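Local atomic coordinates of Mypaa.01249.c (Mycobacterium paratuberculosis, PDB entry 3RD5), a protein that is probably an oxidoreductase of the short-chain dehydrogenase/reductase family, built on a Rossmann-type nucleotide-binding fold. Residues S168-A171 with N172-T176; W278-S281 with E282-K286; P12-Q16 with R17-I21; F230-R233 with Q234-A238. One frame throughout, in Å; residues are numbered along the deposited sequence.

Contact 1 (S168-A171 with N172-T176)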
loop_
_atom_site.group_PDB
_atom_site.type_symbol
_atom_site.label_atom_id
_atom_site.label_comp_id
_atom_site.label_asym_id
_atom_site.label_seq_id
_atom_site.Cartn_x
_atom_site.Cartn_y
_atom_site.Cartn_z
ATOM N N SER A 168 11.093 2.718 -4.174
ATOM C CA SER A 168 9.740 2.163 -4.153
ATOM C C SER A 168 8.810 2.866 -3.166
ATOM O O SER A 168 7.626 3.042 -3.438
ATOM C CB SER A 168 9.768 0.636 -3.918
ATOM O OG SER A 168 9.964 0.272 -2.568
ATOM N N LYS A 169 9.375 3.253 -2.034
ATOM C CA LYS A 169 8.607 3.941 -0.961
ATOM C C LYS A 169 8.273 5.380 -1.317
ATOM O O LYS A 169 7.201 5.907 -1.004
ATOM C CB LYS A 169 9.282 3.763 0.384
ATOM C CG LYS A 169 9.363 2.311 0.841
ATOM C CD LYS A 169 8.004 1.760 1.228
ATOM C CE LYS A 169 7.568 0.550 0.449
ATOM N NZ LYS A 169 6.166 0.178 0.843
ATOM N N LEU A 170 9.181 6.047 -2.024
ATOM C CA LEU A 170 8.907 7.332 -2.630
ATOM C C LEU A 170 7.824 7.198 -3.711
ATOM O O LEU A 170 6.880 7.994 -3.756
ATOM C CB LEU A 170 10.212 7.919 -3.189
ATOM C CG LEU A 170 10.031 9.218 -3.976
ATOM C CD1 LEU A 170 9.386 10.379 -3.169
ATOM C CD2 LEU A 170 11.350 9.677 -4.574
ATOM N N ALA A 171 7.929 6.166 -4.543
ATOM C CA ALA A 171 6.903 5.889 -5.544
ATOM C C ALA A 171 5.514 5.732 -4.934
ATOM O O ALA A 171 4.529 6.253 -5.452
ATOM C CB ALA A 171 7.272 4.676 -6.401
ATOM N N ASN A 172 5.433 5.088 -3.757
ATOM C CA ASN A 172 4.149 4.907 -3.078
ATOM C C ASN A 172 3.489 6.249 -2.757
ATOM O O ASN A 172 2.261 6.398 -2.838
ATOM C CB ASN A 172 4.312 4.168 -1.742
ATOM C CG ASN A 172 4.695 2.695 -1.837
ATOM O OD1 ASN A 172 5.401 2.202 -0.931
ATOM N ND2 ASN A 172 4.184 1.948 -2.827
ATOM N N LEU A 173 4.290 7.242 -2.376
ATOM C CA LEU A 173 3.778 8.580 -2.070
ATOM C C LEU A 173 3.396 9.379 -3.323
ATOM O O LEU A 173 2.346 10.030 -3.365
ATOM C CB LEU A 173 4.776 9.363 -1.182
ATOM C CG LEU A 173 4.845 8.816 0.230
ATOM C CD1 LEU A 173 5.976 9.480 1.014
ATOM C CD2 LEU A 173 3.543 9.136 1.012
ATOM N N LEU A 174 4.266 9.343 -4.331
ATOM C CA LEU A 174 3.973 10.014 -5.599
ATOM C C LEU A 174 2.732 9.407 -6.248
ATOM O O LEU A 174 1.940 10.114 -6.894
ATOM C CB LEU A 174 5.185 9.910 -6.504
ATOM C CG LEU A 174 6.418 10.710 -6.085
ATOM C CD1 LEU A 174 7.623 10.283 -6.938
ATOM C CD2 LEU A 174 6.194 12.231 -6.195
ATOM N N PHE A 175 2.571 8.096 -6.106
ATOM C CA PHE A 175 1.351 7.364 -6.546
ATOM C C PHE A 175 0.117 7.949 -5.883
ATOM O O PHE A 175 -0.904 8.259 -6.520
ATOM C CB PHE A 175 1.498 5.885 -6.204
ATOM C CG PHE A 175 0.250 5.097 -6.401
ATOM C CD1 PHE A 175 -0.253 4.814 -7.636
ATOM C CD2 PHE A 175 -0.378 4.581 -5.291
ATOM C CE1 PHE A 175 -1.410 4.051 -7.778
ATOM C CE2 PHE A 175 -1.491 3.783 -5.426
ATOM C CZ PHE A 175 -2.019 3.549 -6.683
ATOM N N THR A 176 0.190 8.080 -4.555
ATOM C CA THR A 176 -0.928 8.606 -3.773
ATOM C C THR A 176 -1.312 10.034 -4.183
ATOM O O THR A 176 -2.503 10.328 -4.393
ATOM C CB THR A 176 -0.581 8.560 -2.305
ATOM O OG1 THR A 176 -0.352 7.201 -1.879
ATOM C CG2 THR A 176 -1.705 9.190 -1.397
#
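Lys-169 and Asn-172 lie side by side on one flank of helix 161-185, their side chains pointing the same way. The lysine chain bends at chi2 (-71°) and again at chi3, which carries its end forward along the helix until NZ gives a hydrogen bond to OD1 of Asn-172 at 2.8 Å. The ammonium meets the amide oxygen only slightly tilted from the carbonyl plane, and CE of Lys-169 already lies 3.1 Å from the same OD1. The amide is held at its other end too, because ND2 donates to the backbone oxygen of Asn-115 in helix 110-126, while NZ has a second acceptor in the carbonyl of Val-137. On another flank Leu-170 and Leu-174 cross at an angle, CG of Leu-170 resting 4.0 Å from CD1 of Leu-174, and helix 271-285 packs on Leu-174 through Met-273, Ala-274 and Leu-277. Beneath the side chains run helical bonds such as Leu-174 N to Leu-170 O at 3.0 Å. Tyr-165, whose carbonyl accepts from Ser-168 OG, and Lys-169 have the Tyr-x-x-x-Lys spacing of short-chain dehydrogenases/reductases; with Asn-115 and Ser-139, which touches the lysine, they are consistent with the family's Asn-Ser-Tyr-Lys tetrad.

Contact 2 (W278-S281 with E282-K286)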
loop_
_atom_site.group_PDB
_atom_site.type_symbol
_atom_site.label_atom_id
_atom_site.label_comp_id
_atom_site.label_asym_id
_atom_site.label_seq_id
_atom_site.Cartn_x
_atom_site.Cartn_y
_atom_site.Cartn_z
ATOM N N TRP A 278 3.554 8.314 -13.114
ATOM C CA TRP A 278 2.297 7.691 -13.476
ATOM C C TRP A 278 2.299 7.208 -14.916
ATOM O O TRP A 278 1.887 6.069 -15.220
ATOM C CB TRP A 278 1.140 8.676 -13.228
ATOM C CG TRP A 278 -0.201 8.011 -13.343
ATOM C CD1 TRP A 278 -0.852 7.666 -14.490
ATOM C CD2 TRP A 278 -1.016 7.517 -12.259
ATOM N NE1 TRP A 278 -1.997 6.969 -14.185
ATOM C CE2 TRP A 278 -2.122 6.883 -12.827
ATOM C CE3 TRP A 278 -0.910 7.572 -10.852
ATOM C CZ2 TRP A 278 -3.098 6.240 -12.030
ATOM C CZ3 TRP A 278 -1.858 6.953 -10.083
ATOM C CH2 TRP A 278 -2.960 6.316 -10.681
ATOM N N ALA A 279 2.795 8.045 -15.831
ATOM C CA ALA A 279 2.865 7.678 -17.233
ATOM C C ALA A 279 3.764 6.469 -17.447
ATOM O O ALA A 279 3.410 5.521 -18.154
ATOM C CB ALA A 279 3.375 8.878 -18.088
ATOM N N LEU A 280 4.947 6.486 -16.851
ATOM C CA LEU A 280 5.855 5.345 -16.935
ATOM C C LEU A 280 5.197 4.076 -16.373
ATOM O O LEU A 280 5.330 2.989 -16.954
ATOM C CB LEU A 280 7.146 5.664 -16.207
ATOM C CG LEU A 280 8.147 4.524 -16.011
ATOM C CD1 LEU A 280 8.552 3.834 -17.285
ATOM C CD2 LEU A 280 9.345 5.025 -15.196
ATOM N N SER A 281 4.467 4.227 -15.273
ATOM C CA SER A 281 3.830 3.087 -14.616
ATOM C C SER A 281 2.709 2.469 -15.471
ATOM O O SER A 281 2.521 1.233 -15.510
ATOM C CB SER A 281 3.313 3.476 -13.229
ATOM O OG SER A 281 4.414 3.894 -12.400
ATOM N N GLU A 282 1.949 3.324 -16.164
ATOM C CA GLU A 282 0.931 2.845 -17.094
ATOM C C GLU A 282 1.608 2.045 -18.215
ATOM O O GLU A 282 1.126 0.986 -18.616
ATOM C CB GLU A 282 0.098 4.012 -17.700
ATOM C CG GLU A 282 -0.859 4.681 -16.731
ATOM C CD GLU A 282 -1.961 5.495 -17.381
ATOM O OE1 GLU A 282 -1.875 5.743 -18.611
ATOM O OE2 GLU A 282 -2.903 5.901 -16.668
ATOM N N GLN A 283 2.716 2.546 -18.733
ATOM C CA GLN A 283 3.401 1.852 -19.823
ATOM C C GLN A 283 3.961 0.506 -19.365
ATOM O O GLN A 283 3.850 -0.467 -20.083
ATOM C CB GLN A 283 4.500 2.713 -20.432
ATOM C CG GLN A 283 3.975 3.954 -21.084
ATOM C CD GLN A 283 5.076 4.931 -21.382
ATOM O OE1 GLN A 283 6.259 4.596 -21.319
ATOM N NE2 GLN A 283 4.696 6.160 -21.671
ATOM N N LEU A 284 4.552 0.444 -18.175
ATOM C CA LEU A 284 5.134 -0.786 -17.705
ATOM C C LEU A 284 4.091 -1.844 -17.376
ATOM O O LEU A 284 4.322 -3.065 -17.572
ATOM C CB LEU A 284 6.013 -0.514 -16.471
ATOM C CG LEU A 284 7.332 0.230 -16.699
ATOM C CD1 LEU A 284 7.950 0.621 -15.351
ATOM C CD2 LEU A 284 8.319 -0.674 -17.503
ATOM N N THR A 285 2.965 -1.405 -16.813
ATOM C CA THR A 285 1.949 -2.354 -16.303
ATOM C C THR A 285 0.816 -2.667 -17.288
ATOM O O THR A 285 0.053 -3.600 -17.040
ATOM C CB THR A 285 1.322 -1.911 -14.982
ATOM O OG1 THR A 285 0.568 -0.701 -15.163
ATOM C CG2 THR A 285 2.395 -1.732 -13.883
ATOM N N LYS A 286 0.726 -1.900 -18.379
ATOM C CA LYS A 286 -0.406 -1.995 -19.317
ATOM C C LYS A 286 -1.741 -1.878 -18.598
ATOM O O LYS A 286 -2.709 -2.584 -18.917
ATOM C CB LYS A 286 -0.271 -3.251 -20.188
ATOM C CG LYS A 286 1.066 -3.285 -20.997
ATOM C CD LYS A 286 1.294 -1.966 -21.708
ATOM C CE LYS A 286 2.597 -1.879 -22.516
ATOM N NZ LYS A 286 2.924 -0.422 -22.698
HETATM O O HOH W 1 1.984 6.275 -20.562
#
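The carbonyl oxygen of Ser-281 is gripped twice by Thr-285, through the hydroxyl OG1 at 2.8 Å and through the backbone N at 3.0 Å. The two donors reach it from opposite faces of the carbonyl plane. With chi1 at 65°, Thr-285 OG1 sits between its own backbone N and carbonyl carbon, turned back toward the preceding turn of helix 271-285; the same hydroxyl also bonds to Thr-287 OG1. One residue on, Lys-286 leaves the helix with positive phi, and Lys-286 NZ bonds to Gln-283 O at 2.8 Å, in the carbonyl plane and on a lone pair.

Farther back, the indole of Trp-278 gives its NE1 hydrogen to OE2 of Glu-282 over 2.9 Å. The oxygen lies in the ring plane, at the edge, whereas the indole nitrogen approaches OE2 from above, 41° out of the carboxylate plane. Ring and carboxylate planes stand 63° apart. OE2 also accepts from the backbone N of Phe-289, while Arg-182 makes a cation-pi contact with the indole and Phe-120 meets it edge-to-face. On a different flank, CD1 of Leu-280 touches CD1 of Leu-284 at 3.8 Å. The bond from Phe-289 N to OE2 ties the helix to the C-terminal tail, and two donors on that oxygen with an arginine close by would probably favour the ionised carboxylate.

Contact 3 (P12-Q16 with R17-I21)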
loop_
_atom_site.group_PDB
_atom_site.type_symbol
_atom_site.label_atom_id
_atom_site.label_comp_id
_atom_site.label_asym_id
_atom_site.label_seq_id
_atom_site.Cartn_x
_atom_site.Cartn_y
_atom_site.Cartn_z
ATOM N N PRO A 12 -13.736 2.837 14.606
ATOM C CA PRO A 12 -15.181 2.768 14.456
ATOM C C PRO A 12 -15.626 1.414 13.881
ATOM O O PRO A 12 -14.796 0.595 13.447
ATOM C CB PRO A 12 -15.481 3.891 13.472
ATOM C CG PRO A 12 -14.336 3.905 12.601
ATOM C CD PRO A 12 -13.125 3.613 13.508
ATOM N N SER A 13 -16.919 1.190 13.856
ATOM C CA SER A 13 -17.458 -0.020 13.257
ATOM C C SER A 13 -17.163 -0.059 11.752
ATOM O O SER A 13 -17.229 0.949 11.052
ATOM C CB SER A 13 -18.957 -0.089 13.474
ATOM O OG SER A 13 -19.525 -1.256 12.864
ATOM N N PHE A 14 -16.826 -1.270 11.273
ATOM C CA PHE A 14 -16.722 -1.573 9.849
ATOM C C PHE A 14 -17.795 -2.592 9.427
ATOM O O PHE A 14 -17.641 -3.237 8.367
ATOM C CB PHE A 14 -15.308 -2.078 9.475
ATOM C CG PHE A 14 -14.309 -0.964 9.238
ATOM C CD1 PHE A 14 -13.831 -0.192 10.309
ATOM C CD2 PHE A 14 -13.849 -0.662 7.940
ATOM C CE1 PHE A 14 -12.934 0.848 10.055
ATOM C CE2 PHE A 14 -12.955 0.359 7.735
ATOM C CZ PHE A 14 -12.537 1.123 8.797
ATOM N N ALA A 15 -18.884 -2.714 10.188
ATOM C CA ALA A 15 -19.931 -3.663 9.860
ATOM C C ALA A 15 -20.436 -3.489 8.444
ATOM O O ALA A 15 -20.725 -2.366 8.028
ATOM C CB ALA A 15 -21.125 -3.500 10.826
ATOM N N GLN A 16 -20.503 -4.590 7.695
ATOM C CA GLN A 16 -21.027 -4.587 6.315
ATOM C C GLN A 16 -20.089 -3.969 5.273
ATOM O O GLN A 16 -20.491 -3.735 4.113
ATOM C CB GLN A 16 -22.413 -3.913 6.188
ATOM C CG GLN A 16 -23.507 -4.444 7.081
ATOM C CD GLN A 16 -23.977 -5.836 6.679
ATOM O OE1 GLN A 16 -23.560 -6.372 5.643
ATOM N NE2 GLN A 16 -24.843 -6.428 7.500
ATOM N N ARG A 17 -18.872 -3.636 5.680
ATOM C CA ARG A 17 -17.913 -3.011 4.775
ATOM C C ARG A 17 -16.845 -4.033 4.381
ATOM O O ARG A 17 -16.455 -4.845 5.188
ATOM C CB ARG A 17 -17.251 -1.770 5.393
ATOM C CG ARG A 17 -18.267 -0.739 5.869
ATOM C CD ARG A 17 -17.583 0.546 6.346
ATOM N NE ARG A 17 -17.239 1.287 5.155
ATOM C CZ ARG A 17 -16.200 2.100 5.046
ATOM N NH1 ARG A 17 -15.398 2.331 6.096
ATOM N NH2 ARG A 17 -15.994 2.708 3.878
ATOM N N THR A 18 -16.374 -3.976 3.151
ATOM C CA THR A 18 -15.384 -4.906 2.611
ATOM C C THR A 18 -14.068 -4.176 2.448
ATOM O O THR A 18 -13.982 -3.079 1.865
ATOM C CB THR A 18 -15.837 -5.482 1.273
ATOM O OG1 THR A 18 -17.051 -6.248 1.473
ATOM C CG2 THR A 18 -14.750 -6.382 0.626
ATOM N N VAL A 19 -13.001 -4.789 2.971
ATOM C CA VAL A 19 -11.650 -4.241 2.924
ATOM C C VAL A 19 -10.741 -5.260 2.264
ATOM O O VAL A 19 -10.623 -6.396 2.747
ATOM C CB VAL A 19 -11.119 -3.903 4.321
ATOM C CG1 VAL A 19 -9.713 -3.301 4.213
ATOM C CG2 VAL A 19 -12.090 -2.931 5.056
ATOM N N VAL A 20 -10.086 -4.893 1.165
ATOM C CA VAL A 20 -9.070 -5.715 0.541
ATOM C C VAL A 20 -7.733 -5.295 1.068
ATOM O O VAL A 20 -7.437 -4.084 1.036
ATOM C CB VAL A 20 -9.087 -5.572 -1.006
ATOM C CG1 VAL A 20 -7.914 -6.336 -1.653
ATOM C CG2 VAL A 20 -10.411 -6.098 -1.562
ATOM N N ILE A 21 -6.906 -6.233 1.527
ATOM C CA ILE A 21 -5.577 -5.949 2.103
ATOM C C ILE A 21 -4.557 -6.826 1.418
ATOM O O ILE A 21 -4.666 -8.055 1.494
ATOM C CB ILE A 21 -5.508 -6.252 3.650
ATOM C CG1 ILE A 21 -6.642 -5.541 4.399
ATOM C CG2 ILE A 21 -4.113 -5.838 4.215
ATOM C CD1 ILE A 21 -6.622 -5.788 5.926
HETATM O O HOH W 2 -16.082 2.320 8.879
HETATM O O HOH W 3 -19.286 -5.262 1.910
#
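The phenyl ring of Phe-14 and the guanidinium of Arg-17 meet obliquely across a type II beta turn, Phe-14 to Arg-17, that leads into strand 18-22, the first strand along the chain and an interior one of the Rossmann-type sheet. The nearest side-chain atoms are Phe-14 CE2 and Arg-17 NH1, 3.5 Å apart, and the planes of ring and guanidinium differ by 27°. The turn is closed by Arg-17 N donating to Phe-14 O at 3.0 Å, and Gln-16 occupies its third position with the positive phi that a type II turn requires there. A bend at chi3 (79°) swings the arginine's end back across the turn toward the ring. Val-19, whose side chain points toward the turn, meets the ring as well, its CG2 lying 4.1 Å from CD2 of Phe-14, and Leu-36 of helix 27-38 touches both residues.

What positions this shell lies just outside it. NH2 of Arg-17 forms a salt bridge with Asp-132, and Phe-14 has backbone hydrogen bonding with Arg-39, so both partners are held from elsewhere in the fold. Before the turn, Ser-13 OG accepts from Ala-15 N at 3.1 Å in an ST turn. One water takes a hydrogen bond from Arg-17 NH1 and gives one to Ser-13 O at 2.8 Å; its oxygen sits over the centre of the Phe-14 ring, 3.5 Å above the plane.

Contact 4 (F230-R233 with Q234-A238)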
loop_
_atom_site.group_PDB
_atom_site.type_symbol
_atom_site.label_atom_id
_atom_site.label_comp_id
_atom_site.label_asym_id
_atom_site.label_seq_id
_atom_site.Cartn_x
_atom_site.Cartn_y
_atom_site.Cartn_z
ATOM N N PHE A 230 2.039 -1.497 16.626
ATOM C CA PHE A 230 2.387 -0.098 16.461
ATOM C C PHE A 230 2.325 0.324 14.985
ATOM O O PHE A 230 1.769 1.378 14.618
ATOM C CB PHE A 230 3.776 0.206 17.046
ATOM C CG PHE A 230 4.117 1.665 17.015
ATOM C CD1 PHE A 230 3.576 2.544 17.949
ATOM C CD2 PHE A 230 4.900 2.199 16.010
ATOM C CE1 PHE A 230 3.884 3.902 17.889
ATOM C CE2 PHE A 230 5.173 3.553 15.951
ATOM C CZ PHE A 230 4.663 4.392 16.852
ATOM N N GLY A 231 2.866 -0.508 14.107
ATOM C CA GLY A 231 2.828 -0.183 12.705
ATOM C C GLY A 231 1.426 -0.185 12.128
ATOM O O GLY A 231 1.034 0.700 11.343
ATOM N N ALA A 232 0.636 -1.191 12.516
ATOM C CA ALA A 232 -0.723 -1.333 11.982
ATOM C C ALA A 232 -1.588 -0.171 12.400
ATOM O O ALA A 232 -2.522 0.213 11.678
ATOM C CB ALA A 232 -1.356 -2.676 12.433
ATOM N N ARG A 233 -1.332 0.373 13.588
ATOM C CA ARG A 233 -2.089 1.516 14.089
ATOM C C ARG A 233 -2.177 2.643 13.070
ATOM O O ARG A 233 -3.195 3.295 12.895
ATOM C CB ARG A 233 -1.457 2.020 15.376
ATOM C CG ARG A 233 -2.146 3.215 16.035
ATOM C CD ARG A 233 -1.317 3.800 17.182
ATOM N NE ARG A 233 -1.158 2.838 18.247
ATOM C CZ ARG A 233 -0.300 3.000 19.249
ATOM N NH1 ARG A 233 0.500 4.047 19.267
ATOM N NH2 ARG A 233 -0.213 2.070 20.196
ATOM N N GLN A 234 -1.043 2.878 12.419
ATOM C CA GLN A 234 -0.924 3.997 11.491
ATOM C C GLN A 234 -1.848 3.766 10.291
ATOM O O GLN A 234 -2.606 4.663 9.867
ATOM C CB GLN A 234 0.533 4.189 11.076
ATOM C CG GLN A 234 1.602 4.070 12.176
ATOM C CD GLN A 234 1.362 4.905 13.402
ATOM O OE1 GLN A 234 0.886 6.057 13.296
ATOM N NE2 GLN A 234 1.724 4.346 14.594
ATOM N N THR A 235 -1.773 2.573 9.717
ATOM C CA THR A 235 -2.648 2.193 8.610
ATOM C C THR A 235 -4.128 2.251 9.003
ATOM O O THR A 235 -4.962 2.726 8.241
ATOM C CB THR A 235 -2.323 0.797 8.115
ATOM O OG1 THR A 235 -0.942 0.714 7.755
ATOM C CG2 THR A 235 -3.169 0.416 6.907
ATOM N N LEU A 236 -4.428 1.759 10.202
ATOM C CA LEU A 236 -5.813 1.699 10.680
ATOM C C LEU A 236 -6.438 3.090 10.838
ATOM O O LEU A 236 -7.613 3.297 10.574
ATOM C CB LEU A 236 -5.869 0.879 11.983
ATOM C CG LEU A 236 -5.620 -0.632 11.828
ATOM C CD1 LEU A 236 -5.332 -1.317 13.196
ATOM C CD2 LEU A 236 -6.789 -1.311 11.086
ATOM N N TYR A 237 -5.618 4.061 11.265
ATOM C CA TYR A 237 -6.048 5.452 11.329
ATOM C C TYR A 237 -6.351 5.990 9.914
ATOM O O TYR A 237 -7.425 6.536 9.655
ATOM C CB TYR A 237 -4.966 6.278 12.025
ATOM C CG TYR A 237 -5.273 7.736 12.281
ATOM C CD1 TYR A 237 -5.087 8.674 11.289
ATOM C CD2 TYR A 237 -5.628 8.174 13.531
ATOM C CE1 TYR A 237 -5.240 10.045 11.535
ATOM C CE2 TYR A 237 -5.783 9.538 13.778
ATOM C CZ TYR A 237 -5.579 10.437 12.773
ATOM O OH TYR A 237 -5.733 11.799 13.045
ATOM N N ALA A 238 -5.446 5.760 8.966
ATOM C CA ALA A 238 -5.678 6.175 7.579
ATOM C C ALA A 238 -6.903 5.499 6.949
ATOM O O ALA A 238 -7.625 6.115 6.176
ATOM C CB ALA A 238 -4.434 5.911 6.716
HETATM O O HOH W 4 1.636 1.708 8.632
HETATM O O HOH W 5 1.282 6.005 17.150
#
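Gln-234 reaches back one helical turn and donates from NE2 to the backbone oxygen of Phe-230, 3.0 Å away, with a moderately bent N-H...O angle of 149°. The chain gets there by folding at chi2 (-51°), which lays the amide over the preceding turn. Its other end is held as well: OE1 bonds to the hydroxyl of Thr-259. A water takes hydrogen bonds from both Gln-234 NE2 and Arg-233 NH1, lying in the guanidinium plane at its edge. NE2 also stands over one face of the Phe-230 ring, 3.7 Å above the plane and displaced toward the rim, with ring and amide planes 50° apart.

These groups belong to helix 226-240, which packs against helix 27-38 on one side and, on another, touches strands 248-251 and 259-261 at one edge of the Rossmann-type sheet. Within the helix, Gln-234 N bonds to Gly-231 O at 3.2 Å, three residues back, and a second water joins that carbonyl to Thr-235 OG1. Leu-236 lies against the preceding turn, its CG 3.2 Å from Ala-232 O. Beyond it come Leu-36 and Trp-6, and the latter also meets the Tyr-237 ring edge-to-face.

From the N terminus, contact 3 comes first, closing a four-residue turn that leads into strand 18-22, an interior strand of the sheet. The other three join successive turns of a helix: contact 1 on helix 161-185, contact 4 on helix 226-240 and contact 2 at the end of helix 271-285. All are local, and the four run in series without nesting or crossing. Contacts 1 and 2 touch directly, Phe-175 CD1 meeting Trp-278 CZ3 at 3.6 Å, which joins two helices. Contacts 3 and 4 do not touch, their nearest atoms about 6 Å apart, but both pack on Leu-36 of helix 27-38. Contacts 2 and 4 lie on opposite sides of the chain's centre.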